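Local structure of CbsA (Xanthomonas oryzae pv. oryzae, 5XYH) at residues 13-18 with 77-82; 152-157 with 203-208. The protein probably hydrolyses beta-1,4-glucosidic bonds of cellulose to release cellobiose, as a family 6 exoglucanase that helps degrade plant cell walls. All coordinates share one frame; numbering follows the deposited sequence.

Interaction 1 of 2, residues 13-18 with 77-82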
ATOM      1  N   GLY A  13     -17.452  -0.997   5.265  1.00 18.51           N
ATOM      2  CA  GLY A  13     -16.106  -0.813   5.766  1.00 17.53           C
ATOM      3  C   GLY A  13     -16.056   0.230   6.861  1.00 16.96           C
ATOM      4  O   GLY A  13     -16.854   1.164   6.902  1.00 16.60           O
ATOM      5  N   TYR A  14     -15.079   0.063   7.743  1.00 17.12           N
ATOM      6  CA  TYR A  14     -14.900   0.960   8.879  1.00 16.34           C
ATOM      7  C   TYR A  14     -14.332   2.299   8.416  1.00 16.49           C
ATOM      8  O   TYR A  14     -13.306   2.346   7.731  1.00 17.22           O
ATOM      9  CB  TYR A  14     -13.986   0.282   9.906  1.00 16.57           C
ATOM     10  CG  TYR A  14     -13.378   1.204  10.941  1.00 16.91           C
ATOM     11  CD1 TYR A  14     -14.189   1.926  11.812  1.00 16.19           C
ATOM     12  CD2 TYR A  14     -11.996   1.351  11.050  1.00 15.46           C
ATOM     13  CE1 TYR A  14     -13.640   2.775  12.762  1.00 16.54           C
ATOM     14  CE2 TYR A  14     -11.441   2.197  12.002  1.00 15.78           C
ATOM     15  CZ  TYR A  14     -12.273   2.904  12.856  1.00 15.80           C
ATOM     16  OH  TYR A  14     -11.747   3.755  13.811  1.00 14.99           O
ATOM     17  N   VAL A  15     -15.013   3.386   8.767  1.00 16.12           N
ATOM     18  CA  VAL A  15     -14.602   4.746   8.411  1.00 16.55           C
ATOM     19  C   VAL A  15     -13.875   5.347   9.617  1.00 15.55           C
ATOM     20  O   VAL A  15     -14.474   5.570  10.674  1.00 16.42           O
ATOM     21  CB  VAL A  15     -15.801   5.608   7.987  1.00 16.71           C
ATOM     22  CG1 VAL A  15     -15.365   7.050   7.735  1.00 16.23           C
ATOM     23  CG2 VAL A  15     -16.512   5.020   6.732  1.00 16.08           C
ATOM     24  N   ASN A  16     -12.582   5.598   9.459  1.00 15.38           N
ATOM     25  CA  ASN A  16     -11.717   5.993  10.570  1.00 15.50           C
ATOM     26  C   ASN A  16     -11.967   7.446  10.952  1.00 14.99           C
ATOM     27  O   ASN A  16     -11.725   8.341  10.133  1.00 14.64           O
ATOM     28  CB  ASN A  16     -10.253   5.782  10.183  1.00 14.33           C
ATOM     29  CG  ASN A  16      -9.265   6.200  11.289  1.00 15.62           C
ATOM     30  OD1 ASN A  16      -9.649   6.554  12.411  1.00 15.77           O
ATOM     31  ND2 ASN A  16      -7.972   6.148  10.963  1.00 15.07           N
ATOM     32  N   PRO A  17     -12.437   7.729  12.172  1.00 15.72           N
ATOM     33  CA  PRO A  17     -12.702   9.128  12.548  1.00 16.06           C
ATOM     34  C   PRO A  17     -11.451   9.980  12.605  1.00 15.86           C
ATOM     35  O   PRO A  17     -11.554  11.212  12.533  1.00 16.01           O
ATOM     36  CB  PRO A  17     -13.368   9.012  13.928  1.00 17.43           C
ATOM     37  CG  PRO A  17     -13.032   7.657  14.420  1.00 17.45           C
ATOM     38  CD  PRO A  17     -12.863   6.778  13.215  1.00 16.22           C
ATOM     39  N   ASP A  18     -10.267   9.373  12.713  1.00 15.22           N
ATOM     40  CA  ASP A  18      -9.054  10.184  12.664  1.00 15.15           C
ATOM     41  C   ASP A  18      -8.807  10.713  11.257  1.00 14.95           C
ATOM     42  O   ASP A  18      -8.346  11.847  11.086  1.00 14.84           O
ATOM     43  CB  ASP A  18      -7.861   9.380  13.150  1.00 15.49           C
ATOM     44  CG  ASP A  18      -7.974   9.007  14.606  1.00 16.84           C
ATOM     45  OD1 ASP A  18      -8.563   9.801  15.378  1.00 17.98           O
ATOM     46  OD2 ASP A  18      -7.471   7.922  14.970  1.00 16.73           O
ATOM     47  N   LEU A  77     -17.541  -1.303  15.714  1.00 18.90           N
ATOM     48  CA  LEU A  77     -18.763  -1.934  16.213  1.00 20.29           C
ATOM     49  C   LEU A  77     -19.964  -1.018  16.021  1.00 20.43           C
ATOM     50  O   LEU A  77     -21.025  -1.453  15.551  1.00 21.21           O
ATOM     51  CB  LEU A  77     -18.595  -2.291  17.694  1.00 18.74           C
ATOM     52  CG  LEU A  77     -17.683  -3.480  18.010  1.00 20.16           C
ATOM     53  CD1 LEU A  77     -17.493  -3.648  19.511  1.00 19.79           C
ATOM     54  CD2 LEU A  77     -18.227  -4.750  17.388  1.00 20.37           C
ATOM     55  N   ALA A  78     -19.787   0.267  16.331  1.00 20.44           N
ATOM     56  CA  ALA A  78     -20.838   1.267  16.253  1.00 20.21           C
ATOM     57  C   ALA A  78     -21.224   1.613  14.824  1.00 22.09           C
ATOM     58  O   ALA A  78     -22.276   2.229  14.616  1.00 22.04           O
ATOM     59  CB  ALA A  78     -20.392   2.530  16.987  1.00 19.70           C
ATOM     60  N   GLN A  79     -20.406   1.249  13.835  1.00 20.71           N
ATOM     61  CA  GLN A  79     -20.769   1.485  12.451  1.00 20.33           C
ATOM     62  C   GLN A  79     -21.363   0.259  11.773  1.00 21.20           C
ATOM     63  O   GLN A  79     -21.814   0.372  10.628  1.00 22.29           O
ATOM     64  CB  GLN A  79     -19.550   1.971  11.655  1.00 19.75           C
ATOM     65  CG  GLN A  79     -18.801   3.121  12.321  1.00 19.55           C
ATOM     66  CD  GLN A  79     -17.590   3.576  11.523  1.00 17.20           C
ATOM     67  OE1 GLN A  79     -17.362   3.125  10.384  1.00 18.16           O
ATOM     68  NE2 GLN A  79     -16.802   4.467  12.113  1.00 16.51           N
ATOM     69  N   LYS A  80     -21.394  -0.895  12.447  1.00 20.46           N
ATOM     70  CA  LYS A  80     -21.864  -2.123  11.815  1.00 21.93           C
ATOM     71  C   LYS A  80     -23.379  -2.100  11.630  1.00 23.40           C
ATOM     72  O   LYS A  80     -24.126  -1.901  12.590  1.00 24.16           O
ATOM     73  CB  LYS A  80     -21.459  -3.346  12.645  1.00 22.81           C
ATOM     74  CG  LYS A  80     -21.823  -4.674  11.973  1.00 24.23           C
ATOM     75  CD  LYS A  80     -21.496  -5.890  12.839  1.00 24.55           C
ATOM     76  CE  LYS A  80     -21.750  -7.196  12.078  1.00 25.09           C
ATOM     77  NZ  LYS A  80     -23.094  -7.268  11.387  1.00 26.53           N
ATOM     78  N   LYS A  81     -23.829  -2.325  10.397  1.00 23.92           N
ATOM     79  CA  LYS A  81     -25.260  -2.416  10.121  1.00 25.13           C
ATOM     80  C   LYS A  81     -25.780  -3.797  10.507  1.00 27.10           C
ATOM     81  O   LYS A  81     -25.043  -4.792  10.488  1.00 26.35           O
ATOM     82  CB  LYS A  81     -25.543  -2.133   8.642  1.00 25.35           C
ATOM     83  CG  LYS A  81     -27.003  -2.297   8.183  1.00 26.15           C
ATOM     84  CD  LYS A  81     -27.153  -1.865   6.725  1.00 26.28           C
ATOM     85  CE  LYS A  81     -28.285  -0.859   6.523  1.00 29.10           C
ATOM     86  NZ  LYS A  81     -28.798  -0.848   5.117  1.00 28.82           N
ATOM     87  N   ALA A  82     -27.066  -3.846  10.863  1.00 27.00           N
ATOM     88  CA  ALA A  82     -27.705  -5.095  11.276  1.00 28.61           C
ATOM     89  C   ALA A  82     -27.605  -6.160  10.187  1.00 30.43           C
ATOM     90  O   ALA A  82     -27.947  -5.913   9.023  1.00 29.38           O
ATOM     91  CB  ALA A  82     -29.171  -4.837  11.617  1.00 27.94           C
TER
HETATM   92  O   HOH W   1     -19.054   2.272   7.757  1.00 19.77           O
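Gln79 presents its side-chain amide to both backbone polar groups of Val15. This joins helix 69-79 to the loop that follows strand 12-13 in the family 6 glycosyl hydrolase barrel. CB points toward residues 13-18, and CG stands anti to the carbonyl carbon (chi1 -50°). Beyond CG the chain runs extended, which carries the amide past Tyr14 to Val15. CD lies 3.8 Å from Tyr14 CD1, with the ring and amide planes inclined by 33°, so this is no flat stack. At the tip, OE1 receives Val15 N at 2.9 Å, in the carbonyl plane and on a lone pair. NE2 donates to Val15 O at 3.0 Å, and both N-H...O angles are 176°. The pair of bonds fixes the rotation of the amide, and it tells the oxygen from the nitrogen. NE2 also passes 3.6 Å from Tyr14 CE1, obliquely to the ring. Tyr14 OH looks elsewhere, to His72 ND1 on the same helix. Next to this pairing, Asn16 caps helix 17-27 by taking Asp18 N on OD1. A water finally bridges the two segments, donating to Gly13 O at 2.6 Å and to Gln79 OE1 at 3.2 Å.

Interaction 2 of 2, residues 152-157 with 203-208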
ATOM      1  N   ASN A 152      11.859  -6.623  -1.303  1.00 17.01           N
ATOM      2  CA  ASN A 152      13.235  -6.138  -1.293  1.00 17.64           C
ATOM      3  C   ASN A 152      14.237  -7.277  -1.253  1.00 18.14           C
ATOM      4  O   ASN A 152      15.370  -7.121  -1.727  1.00 19.22           O
ATOM      5  CB  ASN A 152      13.466  -5.206  -0.110  1.00 17.22           C
ATOM      6  CG  ASN A 152      12.586  -3.989  -0.156  1.00 18.92           C
ATOM      7  OD1 ASN A 152      12.672  -3.187  -1.093  1.00 19.62           O
ATOM      8  ND2 ASN A 152      11.726  -3.831   0.861  1.00 18.12           N
ATOM      9  N   LEU A 153      13.853  -8.424  -0.688  1.00 16.84           N
ATOM     10  CA  LEU A 153      14.767  -9.561  -0.680  1.00 18.89           C
ATOM     11  C   LEU A 153      15.028 -10.096  -2.082  1.00 18.32           C
ATOM     12  O   LEU A 153      16.052 -10.752  -2.307  1.00 20.47           O
ATOM     13  CB  LEU A 153      14.228 -10.684   0.206  1.00 15.83           C
ATOM     14  CG  LEU A 153      13.810 -10.331   1.632  1.00 17.14           C
ATOM     15  CD1 LEU A 153      13.528 -11.603   2.380  1.00 17.30           C
ATOM     16  CD2 LEU A 153      14.911  -9.534   2.330  1.00 17.86           C
ATOM     17  N   VAL A 154      14.139  -9.823  -3.027  1.00 18.08           N
ATOM     18  CA  VAL A 154      14.299 -10.290  -4.394  1.00 18.88           C
ATOM     19  C   VAL A 154      14.969  -9.244  -5.274  1.00 20.79           C
ATOM     20  O   VAL A 154      15.856  -9.572  -6.064  1.00 22.23           O
ATOM     21  CB  VAL A 154      12.932 -10.710  -4.973  1.00 18.66           C
ATOM     22  CG1 VAL A 154      13.080 -11.135  -6.432  1.00 19.50           C
ATOM     23  CG2 VAL A 154      12.340 -11.844  -4.139  1.00 18.85           C
ATOM     24  N   THR A 155      14.580  -7.974  -5.148  1.00 20.05           N
ATOM     25  CA  THR A 155      15.021  -6.961  -6.101  1.00 20.97           C
ATOM     26  C   THR A 155      16.162  -6.098  -5.595  1.00 21.82           C
ATOM     27  O   THR A 155      16.863  -5.489  -6.409  1.00 23.20           O
ATOM     28  CB  THR A 155      13.858  -6.044  -6.483  1.00 21.60           C
ATOM     29  OG1 THR A 155      13.343  -5.424  -5.299  1.00 22.75           O
ATOM     30  CG2 THR A 155      12.744  -6.839  -7.159  1.00 21.56           C
ATOM     31  N   ASN A 156      16.377  -6.031  -4.284  1.00 21.01           N
ATOM     32  CA  ASN A 156      17.296  -5.056  -3.709  1.00 21.49           C
ATOM     33  C   ASN A 156      18.354  -5.718  -2.839  1.00 22.31           C
ATOM     34  O   ASN A 156      18.812  -5.129  -1.850  1.00 20.46           O
ATOM     35  CB  ASN A 156      16.526  -4.012  -2.908  1.00 20.37           C
ATOM     36  CG  ASN A 156      15.741  -3.082  -3.789  1.00 21.00           C
ATOM     37  OD1 ASN A 156      16.210  -2.693  -4.870  1.00 22.91           O
ATOM     38  ND2 ASN A 156      14.543  -2.714  -3.348  1.00 20.56           N
ATOM     39  N   GLN A 157      18.748  -6.948  -3.183  1.00 21.64           N
ATOM     40  CA  GLN A 157      19.709  -7.647  -2.344  1.00 23.38           C
ATOM     41  C   GLN A 157      21.070  -6.970  -2.332  1.00 23.06           C
ATOM     42  O   GLN A 157      21.834  -7.180  -1.389  1.00 23.59           O
ATOM     43  CB  GLN A 157      19.850  -9.102  -2.787  1.00 25.24           C
ATOM     44  CG  GLN A 157      18.947 -10.051  -2.005  1.00 26.97           C
ATOM     45  CD  GLN A 157      19.686 -10.935  -1.003  1.00 31.10           C
ATOM     46  OE1 GLN A 157      20.906 -10.804  -0.799  1.00 32.98           O
ATOM     47  NE2 GLN A 157      18.945 -11.843  -0.368  1.00 29.69           N
ATOM     48  N   ARG A 203      11.828 -11.320 -15.584  1.00 20.81           N
ATOM     49  CA  ARG A 203      12.892 -12.269 -15.905  1.00 21.34           C
ATOM     50  C   ARG A 203      13.231 -13.194 -14.744  1.00 21.42           C
ATOM     51  O   ARG A 203      12.380 -13.966 -14.292  1.00 21.79           O
ATOM     52  CB  ARG A 203      14.136 -11.517 -16.369  1.00 21.57           C
ATOM     53  CG  ARG A 203      13.888 -10.706 -17.632  1.00 21.23           C
ATOM     54  CD  ARG A 203      15.191 -10.225 -18.227  1.00 21.05           C
ATOM     55  NE  ARG A 203      15.927 -11.344 -18.794  1.00 22.59           N
ATOM     56  CZ  ARG A 203      15.841 -11.710 -20.068  1.00 21.98           C
ATOM     57  NH1 ARG A 203      15.065 -11.025 -20.906  1.00 22.16           N
ATOM     58  NH2 ARG A 203      16.541 -12.754 -20.497  1.00 22.68           N
ATOM     59  N   SER A 204      14.470 -13.138 -14.256  1.00 21.26           N
ATOM     60  CA  SER A 204      14.899 -14.112 -13.260  1.00 21.12           C
ATOM     61  C   SER A 204      14.418 -13.770 -11.856  1.00 21.73           C
ATOM     62  O   SER A 204      14.798 -14.463 -10.901  1.00 20.93           O
ATOM     63  CB  SER A 204      16.422 -14.249 -13.267  1.00 20.66           C
ATOM     64  OG  SER A 204      17.020 -13.075 -12.781  1.00 22.14           O
ATOM     65  N   ASN A 205      13.601 -12.721 -11.709  1.00 19.99           N
ATOM     66  CA  ASN A 205      13.056 -12.369 -10.403  1.00 21.05           C
ATOM     67  C   ASN A 205      11.801 -13.165 -10.074  1.00 19.37           C
ATOM     68  O   ASN A 205      11.484 -13.347  -8.896  1.00 19.26           O
ATOM     69  CB  ASN A 205      12.736 -10.870 -10.336  1.00 19.91           C
ATOM     70  CG  ASN A 205      13.977  -9.997 -10.345  1.00 21.42           C
ATOM     71  OD1 ASN A 205      15.056 -10.419  -9.914  1.00 20.86           O
ATOM     72  ND2 ASN A 205      13.827  -8.758 -10.823  1.00 21.04           N
ATOM     73  N   MET A 206      11.069 -13.631 -11.084  1.00 19.66           N
ATOM     74  CA  MET A 206       9.757 -14.216 -10.821  1.00 19.78           C
ATOM     75  C   MET A 206       9.876 -15.485  -9.974  1.00 19.65           C
ATOM     76  O   MET A 206       9.205 -15.624  -8.945  1.00 19.44           O
ATOM     77  CB  MET A 206       9.040 -14.485 -12.145  1.00 20.72           C
ATOM     78  CG  MET A 206       7.690 -15.200 -12.016  1.00 20.37           C
ATOM     79  SD  MET A 206       6.422 -14.170 -11.232  1.00 24.56           S
ATOM     80  CE  MET A 206       5.430 -13.709 -12.656  1.00 19.87           C
ATOM     81  N   THR A 207      10.745 -16.418 -10.378  1.00 19.64           N
ATOM     82  CA  THR A 207      10.885 -17.662  -9.618  1.00 19.42           C
ATOM     83  C   THR A 207      11.268 -17.438  -8.161  1.00 19.31           C
ATOM     84  O   THR A 207      10.575 -17.981  -7.279  1.00 19.47           O
ATOM     85  CB  THR A 207      11.878 -18.593 -10.321  1.00 21.08           C
ATOM     86  OG1 THR A 207      11.261 -19.117 -11.508  1.00 21.76           O
ATOM     87  CG2 THR A 207      12.295 -19.739  -9.396  1.00 20.79           C
ATOM     88  N   PRO A 208      12.315 -16.669  -7.822  1.00 18.34           N
ATOM     89  CA  PRO A 208      12.577 -16.442  -6.389  1.00 19.34           C
ATOM     90  C   PRO A 208      11.455 -15.687  -5.695  1.00 18.71           C
ATOM     91  O   PRO A 208      11.203 -15.946  -4.512  1.00 18.96           O
ATOM     92  CB  PRO A 208      13.901 -15.658  -6.378  1.00 19.09           C
ATOM     93  CG  PRO A 208      14.015 -15.056  -7.746  1.00 19.19           C
ATOM     94  CD  PRO A 208      13.329 -16.023  -8.676  1.00 19.32           C
TER
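Val154 CG1 is the atom on which this contact turns. It lies 3.7 Å from Asn205 O and 3.9 Å from Asn205 CB, and Pro208 CG follows at 4.2 Å. With CG1 anti to the backbone N (chi1 177°), this one methyl meets both the carbonyl and CB of Asn205, in the 3-10 turn that runs into helix 206-218, and the proline ring three residues on. The evidence for close packing rests on these few van der Waals approaches, for no hydrogen bond crosses between the segments. Asn205 CG stands beside its own backbone N, and the amide crosses the valine obliquely. Its OD1 is 4.0 Å from Val154 O, while ND2 is hydrogen-bonded to Trp199 O in the preceding loop. Leu200 of the same loop also touches Val154.

Toward the periphery the contact thins. Thr155 CG2 comes only to 4.3 Å from Asn205 ND2, and the threonine hydroxyl turns back to Pro151 O within its own helix. On the remote side of helix 150-155, Asn156 ND2 donates in plane to a lone pair of Asn152 OD1 at 3.0 Å, tying the helix end to its last turn. The two segments follow the parallel strands 140-145 and 188-193, neighbours in the sheet. The contact thus joins the connections that come after two adjacent parallel strands, consistent with the distorted alpha/beta barrel of glycosyl hydrolase family 6.

Interactions 1 and 2 lie on opposite sides of the chain's centre, their centres about 21 and 19 Å from it and about 39 Å from each other. Their nearest atoms are about 24 Å apart. They also sit at different levels of the barrel. Residues 77-82 lead into the start of strand 86-92, whereas residues 152-157 and 203-208 come after strands 140-145 and 188-193 have ended. Family 6 enzymes carry their active site at the C-terminal ends of the barrel strands, so interaction 2 is on the end of the barrel where the substrate-binding site is expected, though out at the surface.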